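PDB 3DNH: uncharacterized protein Atu2129 from Agrobacterium tumefaciens, which is of unknown function but carries a CREG-like beta-barrel domain related to the pyridoxamine 5'-phosphate oxidases, a family of FMN-binding proteins. Local coordinates for residues R40-A45 and T59-E64; L47-G52 and H79-E84; G111-I116 and R145-R150. All blocks are in the same frame, centred on the assembly; numbering follows the deposited sequence.

Contact 1 of 3, residues R40-A45 and T59-E64; sequences RTAALA and TNIGIE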
loop_
_atom_site.group_PDB
_atom_site.type_symbol
_atom_site.label_atom_id
_atom_site.label_comp_id
_atom_site.label_asym_id
_atom_site.label_seq_id
_atom_site.Cartn_x
_atom_site.Cartn_y
_atom_site.Cartn_z
ATOM N N ARG A 40 7.138 -0.944 -6.468
ATOM C CA ARG A 40 7.965 -0.064 -5.602
ATOM C C ARG A 40 7.530 -0.082 -4.139
ATOM O O ARG A 40 8.347 -0.234 -3.243
ATOM C CB ARG A 40 7.992 1.411 -6.073
ATOM C CG ARG A 40 9.137 1.766 -7.064
ATOM C CD ARG A 40 9.218 3.359 -7.356
ATOM N NE ARG A 40 10.550 3.756 -7.824
ATOM C CZ ARG A 40 10.869 3.952 -9.095
ATOM N NH1 ARG A 40 12.106 4.313 -9.423
ATOM N NH2 ARG A 40 9.941 3.841 -10.049
ATOM N N THR A 41 6.236 0.095 -3.901
ATOM C CA THR A 41 5.738 0.233 -2.547
ATOM C C THR A 41 5.128 -1.073 -2.061
ATOM O O THR A 41 4.489 -1.793 -2.829
ATOM C CB THR A 41 4.740 1.392 -2.422
ATOM O OG1 THR A 41 5.350 2.586 -2.930
ATOM C CG2 THR A 41 4.378 1.643 -0.954
ATOM N N ALA A 42 5.406 -1.379 -0.795
ATOM C CA ALA A 42 4.944 -2.568 -0.120
ATOM C C ALA A 42 4.301 -2.210 1.231
ATOM O O ALA A 42 4.780 -1.340 1.928
ATOM C CB ALA A 42 6.127 -3.491 0.131
ATOM N N ALA A 43 3.199 -2.873 1.552
ATOM C CA ALA A 43 2.698 -2.933 2.895
ATOM C C ALA A 43 3.599 -3.902 3.665
ATOM O O ALA A 43 4.041 -4.924 3.142
ATOM C CB ALA A 43 1.258 -3.437 2.864
ATOM N N LEU A 44 3.914 -3.558 4.911
ATOM C CA LEU A 44 4.790 -4.356 5.747
ATOM C C LEU A 44 4.050 -4.488 7.063
ATOM O O LEU A 44 3.679 -3.456 7.676
ATOM C CB LEU A 44 6.075 -3.565 6.055
ATOM C CG LEU A 44 7.377 -4.249 6.510
ATOM C CD1 LEU A 44 8.183 -3.377 7.508
ATOM C CD2 LEU A 44 7.260 -5.701 6.984
ATOM N N ALA A 45 3.879 -5.730 7.493
ATOM C CA ALA A 45 3.296 -6.044 8.774
ATOM C C ALA A 45 4.311 -6.728 9.685
ATOM O O ALA A 45 5.089 -7.606 9.274
ATOM C CB ALA A 45 2.033 -6.911 8.606
ATOM N N THR A 59 6.554 0.791 2.965
ATOM C CA THR A 59 8.000 0.913 2.734
ATOM C C THR A 59 8.337 0.687 1.256
ATOM O O THR A 59 7.461 0.291 0.489
ATOM C CB THR A 59 8.801 -0.041 3.682
ATOM O OG1 THR A 59 10.156 0.407 3.795
ATOM C CG2 THR A 59 8.715 -1.539 3.262
ATOM N N ASN A 60 9.585 0.972 0.878
ATOM C CA ASN A 60 10.045 0.797 -0.491
ATOM C C ASN A 60 10.725 -0.572 -0.614
ATOM O O ASN A 60 11.447 -1.003 0.288
ATOM C CB ASN A 60 11.085 1.869 -0.835
ATOM C CG ASN A 60 10.588 3.299 -0.633
ATOM O OD1 ASN A 60 9.465 3.665 -1.015
ATOM N ND2 ASN A 60 11.487 4.159 -0.125
ATOM N N ILE A 61 10.592 -1.195 -1.767
ATOM C CA ILE A 61 11.125 -2.549 -2.026
ATOM C C ILE A 61 12.307 -2.536 -2.994
ATOM O O ILE A 61 12.200 -2.010 -4.154
ATOM C CB ILE A 61 9.972 -3.434 -2.625
ATOM C CG1 ILE A 61 8.965 -3.777 -1.516
ATOM C CG2 ILE A 61 10.495 -4.748 -3.226
ATOM C CD1 ILE A 61 9.567 -4.581 -0.328
ATOM N N GLY A 62 13.436 -3.089 -2.526
ATOM C CA GLY A 62 14.544 -3.439 -3.437
ATOM C C GLY A 62 14.448 -4.924 -3.837
ATOM O O GLY A 62 13.791 -5.699 -3.166
ATOM N N ILE A 63 15.059 -5.313 -4.955
ATOM C CA ILE A 63 15.070 -6.731 -5.341
ATOM C C ILE A 63 16.509 -7.138 -5.660
ATOM O O ILE A 63 17.207 -6.426 -6.390
ATOM C CB ILE A 63 14.142 -7.073 -6.560
ATOM C CG1 ILE A 63 12.707 -6.628 -6.361
ATOM C CG2 ILE A 63 13.973 -8.555 -6.680
ATOM C CD1 ILE A 63 11.857 -7.607 -5.467
ATOM N N GLU A 64 16.946 -8.282 -5.140
ATOM C CA GLU A 64 18.262 -8.805 -5.463
ATOM C C GLU A 64 18.202 -9.692 -6.746
ATOM O O GLU A 64 17.111 -10.118 -7.141
ATOM C CB GLU A 64 18.820 -9.551 -4.244
ATOM C CG GLU A 64 18.700 -8.696 -2.946
ATOM C CD GLU A 64 19.313 -9.379 -1.723
ATOM O OE1 GLU A 64 19.967 -8.667 -0.923
ATOM O OE2 GLU A 64 19.142 -10.622 -1.587
HETATM O O HOH W 1 7.914 3.550 -3.037
#
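Thr59 and Ala42 face each other as an antiparallel hydrogen-bonded pair, Thr59 N giving to Ala42 O at 3.0 Å and Ala42 N returning the bond to Thr59 O at 2.9 Å. The methyl of Thr59 sits between its own backbone N and carbonyl carbon, which turns CG2 back over the first strand, 4.3 Å from Leu44 CB. Leu44 itself packs on to Ile89 and Val91 of strand 88-93 and to Phe71, so the face carrying Ala42, Leu44 and Thr59 packs against side chains of strands 88-93 and 69-74.

Asn60 comes next, in a non-hydrogen-bonded pair with Thr41, and both side chains leave on the face away from Ala42. They do not touch directly. One water joins them, 2.7 Å from Thr41 OG1 and donating to Asn60 OD1 at 2.6 Å. The same amide is gripped across the dimer interface, ND2 by Asp100 and OD1 by the backbone N of Ala101, both of the second subunit.

At Ile61 the backbone N reaches Arg40 O (2.9 Å, 146° at the hydrogen). CG1 lies beside the backbone N (chi1 -73°), which presses it on to the methyl of Ala42: Ile61 CG1 to Ala42 CB is only 3.3 Å, tighter than normal carbon contact. Arg40 turns its side chain away, NH1 bonding to Ser228 O and Arg131 O.

Beyond Ile61 the chain leaves this partner, and Gly62 is hydrogen-bonded through its backbone to Phe70 on the strand at its other side. This is the base of the beta hairpin formed by strands 41-47 and 54-63, two neighbouring staves of the closed six-stranded antiparallel barrel expected of the FMN-binding split-barrel clan.

Contact 2 of 3, residues L47-G52 and H79-E84; sequences LDPVSG and HARNME
An Asx turn headed by Asp48, in the loop that links hairpin strands 41-47 and 54-63, lies against Arg81 and Asn82 of helix 78-85. Asp48 OD1 accepts from Val50 N and from Ser51 N, which approach from opposite faces of the carboxylate, and it also takes a bond from Thr12 OG1 of the second subunit. These bonds hold the turn, and Pro49, next in the chain, faces the side chains of Arg81 and Asn82.

On the helix, Arg81 bends at chi2 and chi3 and doubles back on its neighbour. Arg81 NE (3.0 Å) and Arg81 NH2 (2.9 Å) both give to Asn82 OD1, from one side of the amide and with the oxygen in the guanidinium plane. Pro49 closes on this unit: its CG lies over one face of the guanidinium, 3.8 Å from Arg81 NE, while its CD comes to 3.2 Å from Asn82 OD1. Arg81 NH2 gives a further bond to Thr12 O of the second subunit.

Asp48 and Arg81 form no more than a long salt bridge, OD2 to NH2 at 3.7 Å, with their flat groups 75° apart. No direct hydrogen bond links loop and helix. Asn82 CB butts against Leu47 O at 3.2 Å, and a water bridges the side chains of Asp48 and Asn82, donating to Asp48 OD2 at 2.7 Å and accepting from Asn82 ND2 at 3.0 Å.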
loop_
_atom_site.group_PDB
_atom_site.type_symbol
_atom_site.label_atom_id
_atom_site.label_comp_id
_atom_site.label_asym_id
_atom_site.label_seq_id
_atom_site.Cartn_x
_atom_site.Cartn_y
_atom_site.Cartn_z
ATOM N N LEU A 47 4.873 -7.658 14.220
ATOM C CA LEU A 47 4.096 -8.025 15.416
ATOM C C LEU A 47 4.505 -7.219 16.641
ATOM O O LEU A 47 5.697 -7.075 16.943
ATOM C CB LEU A 47 4.203 -9.534 15.723
ATOM C CG LEU A 47 3.685 -10.592 14.721
ATOM C CD1 LEU A 47 4.113 -12.005 15.181
ATOM C CD2 LEU A 47 2.153 -10.538 14.546
ATOM N N ASP A 48 3.513 -6.715 17.366
ATOM C CA ASP A 48 3.787 -6.022 18.593
ATOM C C ASP A 48 4.194 -7.019 19.683
ATOM O O ASP A 48 3.506 -8.021 19.911
ATOM C CB ASP A 48 2.623 -5.161 19.017
ATOM C CG ASP A 48 2.986 -4.237 20.157
ATOM O OD1 ASP A 48 3.029 -4.709 21.320
ATOM O OD2 ASP A 48 3.255 -3.045 19.888
ATOM N N PRO A 49 5.340 -6.760 20.344
ATOM C CA PRO A 49 5.857 -7.689 21.368
ATOM C C PRO A 49 5.018 -7.885 22.632
ATOM O O PRO A 49 5.199 -8.894 23.317
ATOM C CB PRO A 49 7.225 -7.118 21.716
ATOM C CG PRO A 49 7.224 -5.737 21.253
ATOM C CD PRO A 49 6.249 -5.625 20.119
ATOM N N VAL A 50 4.162 -6.924 22.986
ATOM C CA VAL A 50 3.377 -7.004 24.230
ATOM C C VAL A 50 1.920 -7.336 23.916
ATOM O O VAL A 50 1.330 -8.240 24.509
ATOM C CB VAL A 50 3.436 -5.667 25.079
ATOM C CG1 VAL A 50 2.589 -5.761 26.355
ATOM C CG2 VAL A 50 4.874 -5.286 25.443
ATOM N N SER A 51 1.350 -6.602 22.964
ATOM C CA SER A 51 -0.087 -6.661 22.719
ATOM C C SER A 51 -0.462 -7.828 21.822
ATOM O O SER A 51 -1.559 -8.344 21.907
ATOM C CB SER A 51 -0.593 -5.341 22.140
ATOM O OG SER A 51 -0.016 -5.103 20.860
ATOM N N GLY A 52 0.451 -8.226 20.952
ATOM C CA GLY A 52 0.225 -9.352 20.051
ATOM C C GLY A 52 -0.537 -8.923 18.813
ATOM O O GLY A 52 -0.684 -9.705 17.876
ATOM N N HIS A 79 8.232 -0.465 13.779
ATOM C CA HIS A 79 8.385 -1.726 13.047
ATOM C C HIS A 79 9.802 -2.295 13.210
ATOM O O HIS A 79 9.950 -3.480 13.431
ATOM C CB HIS A 79 7.966 -1.632 11.571
ATOM C CG HIS A 79 8.547 -0.460 10.846
ATOM N ND1 HIS A 79 8.256 0.847 11.183
ATOM C CD2 HIS A 79 9.369 -0.398 9.773
ATOM C CE1 HIS A 79 8.892 1.665 10.360
ATOM N NE2 HIS A 79 9.579 0.935 9.495
ATOM N N ALA A 80 10.834 -1.449 13.114
ATOM C CA ALA A 80 12.219 -1.878 13.407
ATOM C C ALA A 80 12.300 -2.580 14.755
ATOM O O ALA A 80 12.835 -3.704 14.836
ATOM C CB ALA A 80 13.188 -0.710 13.367
ATOM N N ARG A 81 11.771 -1.916 15.803
ATOM C CA ARG A 81 11.686 -2.474 17.138
ATOM C C ARG A 81 10.994 -3.828 17.104
ATOM O O ARG A 81 11.517 -4.802 17.675
ATOM C CB ARG A 81 10.922 -1.526 18.091
ATOM C CG ARG A 81 11.056 -1.799 19.639
ATOM C CD ARG A 81 10.049 -2.836 20.202
ATOM N NE ARG A 81 8.685 -2.620 19.674
ATOM C CZ ARG A 81 7.826 -1.732 20.147
ATOM N NH1 ARG A 81 8.154 -0.964 21.193
ATOM N NH2 ARG A 81 6.628 -1.611 19.585
ATOM N N ASN A 82 9.811 -3.878 16.483
ATOM C CA ASN A 82 9.005 -5.111 16.482
ATOM C C ASN A 82 9.813 -6.255 15.896
ATOM O O ASN A 82 9.898 -7.343 16.497
ATOM C CB ASN A 82 7.676 -4.938 15.728
ATOM C CG ASN A 82 6.699 -4.037 16.455
ATOM O OD1 ASN A 82 6.869 -3.769 17.635
ATOM N ND2 ASN A 82 5.679 -3.535 15.741
HETATM N N MSE A 83 10.445 -5.980 14.755
HETATM C CA MSE A 83 11.305 -6.937 14.073
HETATM C C MSE A 83 12.532 -7.403 14.887
HETATM O O MSE A 83 12.937 -8.548 14.758
HETATM C CB MSE A 83 11.724 -6.391 12.704
HETATM C CG MSE A 83 10.577 -6.375 11.693
HETATM SE SE MSE A 83 11.106 -5.840 9.885
HETATM C CE MSE A 83 11.423 -3.895 10.176
ATOM N N GLU A 84 13.096 -6.537 15.738
ATOM C CA GLU A 84 14.116 -6.977 16.726
ATOM C C GLU A 84 13.530 -8.050 17.637
ATOM O O GLU A 84 14.134 -9.092 17.852
ATOM C CB GLU A 84 14.609 -5.834 17.636
ATOM C CG GLU A 84 15.778 -4.991 17.145
ATOM C CD GLU A 84 16.867 -5.781 16.382
ATOM O OE1 GLU A 84 17.915 -6.114 16.988
ATOM O OE2 GLU A 84 16.680 -6.043 15.156
HETATM O O HOH W 2 7.361 -8.548 18.242
HETATM O O HOH W 3 3.865 -1.935 17.496
#

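Contact 3 of 3, residues G111-I116 and R145-R150; sequences GRADRI and RLYRLR
Arg150 reaches across to the neighbouring strand, one hydrogen-bonded pair along from its own partner Arg112, and grips Asp114; most of its chain, from CB to NH2, lies along that carboxylate. Arg150 CB is already 3.3 Å from Asp114 OD2, and CG and CD pass the same oxygen. A bend at chi3 (-31°) then brings the end of the chain round to the acid. Arg150 NE donates to Asp114 OD2 at 2.8 Å. At the tip, Arg150 NH2 donates to Asp114 OD1, also at 2.8 Å and nearly straight at 172°. Both oxygens use their syn lone pairs, and the two groups are almost coplanar, a side-on bidentate salt bridge. Arg112 CD lies over one face of the Arg150 guanidinium, offset toward the rim, 3.7 Å from both NH1 and NH2 of Arg150.

Beneath these side chains the backbones pair in antiparallel register, Arg112 with Arg150 and Asp114 with Arg148 each joined by two hydrogen bonds. These are strands 106-115 and 144-157, adjacent in the closed barrel, with strands 88-93 and 69-74 on their outer flanks. The pairing runs on past the end of the first strand, where Ile116 N still donates to Leu146 O at 2.9 Å.

Ile116 CG1 stands over the centre of the Arg148 guanidinium, 3.7 Å from CZ. The NH2 of Arg148 looks past it to Glu64 and Glu120, so the apolar lid covers a charge that is paired twice. On the other face of the sheet, Arg115 CD rests 3.6 Å from Tyr147 CE1. The Arg115 guanidinium has Arg145 CD over one face, 3.3 Å from Arg115 NH2, and Arg115 NH1 forms a salt bridge with Glu84 of helix 78-85.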
loop_
_atom_site.group_PDB
_atom_site.type_symbol
_atom_site.label_atom_id
_atom_site.label_comp_id
_atom_site.label_asym_id
_atom_site.label_seq_id
_atom_site.Cartn_x
_atom_site.Cartn_y
_atom_site.Cartn_z
ATOM N N GLY A 111 7.032 -14.357 5.752
ATOM C CA GLY A 111 8.294 -15.015 6.149
ATOM C C GLY A 111 9.027 -14.319 7.274
ATOM O O GLY A 111 8.394 -13.801 8.196
ATOM N N ARG A 112 10.361 -14.327 7.218
ATOM C CA ARG A 112 11.180 -13.674 8.257
ATOM C C ARG A 112 12.006 -12.519 7.717
ATOM O O ARG A 112 12.456 -12.547 6.577
ATOM C CB ARG A 112 12.045 -14.684 9.026
ATOM C CG ARG A 112 11.222 -15.592 9.929
ATOM C CD ARG A 112 12.001 -16.764 10.491
ATOM N NE ARG A 112 11.070 -17.574 11.277
ATOM C CZ ARG A 112 10.692 -17.312 12.531
ATOM N NH1 ARG A 112 9.791 -18.097 13.114
ATOM N NH2 ARG A 112 11.206 -16.282 13.208
ATOM N N ALA A 113 12.119 -11.463 8.528
ATOM C CA ALA A 113 12.970 -10.328 8.236
ATOM C C ALA A 113 14.358 -10.648 8.754
ATOM O O ALA A 113 14.600 -10.579 9.981
ATOM C CB ALA A 113 12.438 -9.106 8.933
ATOM N N ASP A 114 15.260 -10.992 7.834
ATOM C CA ASP A 114 16.632 -11.287 8.149
ATOM C C ASP A 114 17.448 -10.013 7.962
ATOM O O ASP A 114 17.489 -9.425 6.878
ATOM C CB ASP A 114 17.184 -12.355 7.196
ATOM C CG ASP A 114 16.688 -13.755 7.502
ATOM O OD1 ASP A 114 16.468 -14.081 8.684
ATOM O OD2 ASP A 114 16.528 -14.565 6.555
ATOM N N ARG A 115 18.163 -9.624 8.996
ATOM C CA ARG A 115 19.059 -8.498 8.882
ATOM C C ARG A 115 20.229 -8.783 7.917
ATOM O O ARG A 115 20.918 -9.808 8.021
ATOM C CB ARG A 115 19.539 -8.134 10.278
ATOM C CG ARG A 115 19.960 -6.719 10.383
ATOM C CD ARG A 115 18.842 -5.781 10.802
ATOM N NE ARG A 115 19.563 -4.671 11.391
ATOM C CZ ARG A 115 19.830 -4.553 12.685
ATOM N NH1 ARG A 115 19.357 -5.434 13.551
ATOM N NH2 ARG A 115 20.549 -3.532 13.113
ATOM N N ILE A 116 20.405 -7.903 6.934
ATOM C CA ILE A 116 21.528 -8.001 6.026
ATOM C C ILE A 116 22.829 -7.662 6.791
ATOM O O ILE A 116 22.911 -6.603 7.417
ATOM C CB ILE A 116 21.313 -7.091 4.799
ATOM C CG1 ILE A 116 20.162 -7.649 3.923
ATOM C CG2 ILE A 116 22.598 -6.952 3.972
ATOM C CD1 ILE A 116 19.840 -6.826 2.700
ATOM N N ARG A 145 18.724 0.664 9.101
ATOM C CA ARG A 145 18.716 -0.819 9.200
ATOM C C ARG A 145 18.258 -1.463 7.890
ATOM O O ARG A 145 17.313 -1.009 7.266
ATOM C CB ARG A 145 17.831 -1.304 10.344
ATOM C CG ARG A 145 18.373 -0.944 11.721
ATOM C CD ARG A 145 17.741 -1.741 12.825
ATOM N NE ARG A 145 18.181 -1.191 14.103
ATOM C CZ ARG A 145 17.562 -1.390 15.261
ATOM N NH1 ARG A 145 16.475 -2.153 15.318
ATOM N NH2 ARG A 145 18.033 -0.822 16.361
ATOM N N LEU A 146 18.923 -2.537 7.508
ATOM C CA LEU A 146 18.719 -3.164 6.213
ATOM C C LEU A 146 18.287 -4.629 6.400
ATOM O O LEU A 146 18.932 -5.373 7.130
ATOM C CB LEU A 146 20.049 -3.114 5.509
ATOM C CG LEU A 146 20.166 -2.978 4.011
ATOM C CD1 LEU A 146 18.851 -2.623 3.328
ATOM C CD2 LEU A 146 21.260 -1.920 3.792
ATOM N N TYR A 147 17.220 -5.049 5.727
ATOM C CA TYR A 147 16.658 -6.408 5.940
ATOM C C TYR A 147 16.348 -7.076 4.622
ATOM O O TYR A 147 15.947 -6.408 3.721
ATOM C CB TYR A 147 15.321 -6.302 6.638
ATOM C CG TYR A 147 15.296 -5.503 7.904
ATOM C CD1 TYR A 147 15.331 -6.135 9.152
ATOM C CD2 TYR A 147 15.138 -4.118 7.857
ATOM C CE1 TYR A 147 15.256 -5.388 10.338
ATOM C CE2 TYR A 147 15.088 -3.390 8.985
ATOM C CZ TYR A 147 15.139 -4.019 10.229
ATOM O OH TYR A 147 15.059 -3.242 11.330
ATOM N N ARG A 148 16.474 -8.400 4.517
ATOM C CA ARG A 148 15.837 -9.059 3.373
ATOM C C ARG A 148 14.758 -10.028 3.842
ATOM O O ARG A 148 14.803 -10.565 4.973
ATOM C CB ARG A 148 16.861 -9.690 2.379
ATOM C CG ARG A 148 17.756 -10.694 3.002
ATOM C CD ARG A 148 18.589 -11.494 1.978
ATOM N NE ARG A 148 19.628 -10.711 1.334
ATOM C CZ ARG A 148 20.884 -10.588 1.780
ATOM N NH1 ARG A 148 21.294 -11.175 2.902
ATOM N NH2 ARG A 148 21.738 -9.841 1.106
ATOM N N LEU A 149 13.757 -10.189 2.992
ATOM C CA LEU A 149 12.661 -11.080 3.279
ATOM C C LEU A 149 13.126 -12.498 3.008
ATOM O O LEU A 149 13.608 -12.798 1.908
ATOM C CB LEU A 149 11.425 -10.727 2.428
ATOM C CG LEU A 149 10.251 -11.699 2.583
ATOM C CD1 LEU A 149 9.724 -11.770 4.007
ATOM C CD2 LEU A 149 9.147 -11.314 1.604
ATOM N N ARG A 150 13.004 -13.353 4.022
ATOM C CA ARG A 150 13.102 -14.781 3.813
ATOM C C ARG A 150 11.684 -15.292 3.600
ATOM O O ARG A 150 10.934 -15.422 4.555
ATOM C CB ARG A 150 13.698 -15.458 5.044
ATOM C CG ARG A 150 14.208 -16.844 4.750
ATOM C CD ARG A 150 14.551 -17.664 5.984
ATOM N NE ARG A 150 15.027 -16.893 7.135
ATOM C CZ ARG A 150 15.061 -17.362 8.380
ATOM N NH1 ARG A 150 14.654 -18.589 8.635
ATOM N NH2 ARG A 150 15.502 -16.614 9.385
#

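How the contacts relate
From the N terminus, contact 1 closes first, bringing strand 54-63 back on strand 41-47 after 13 intervening residues. Contact 2 opens inside that loop, at 47-52, and closes only at 79-84, beyond strand 69-74, so the two cross. Contact 3 follows in series: 28 residues, including helices 121-131 and 135-138, separate its strands. Contacts 1 and 3 join neighbouring strands of one barrel, and Glu64 of contact 1 bonds directly to Arg148 of contact 3. Contact 2 ties a hairpin loop to helix 78-85, which touches both others: His79 packs on Leu44, and Met83, a selenomethionine, on Ala113 and Tyr147. All three contacts also touch the second subunit.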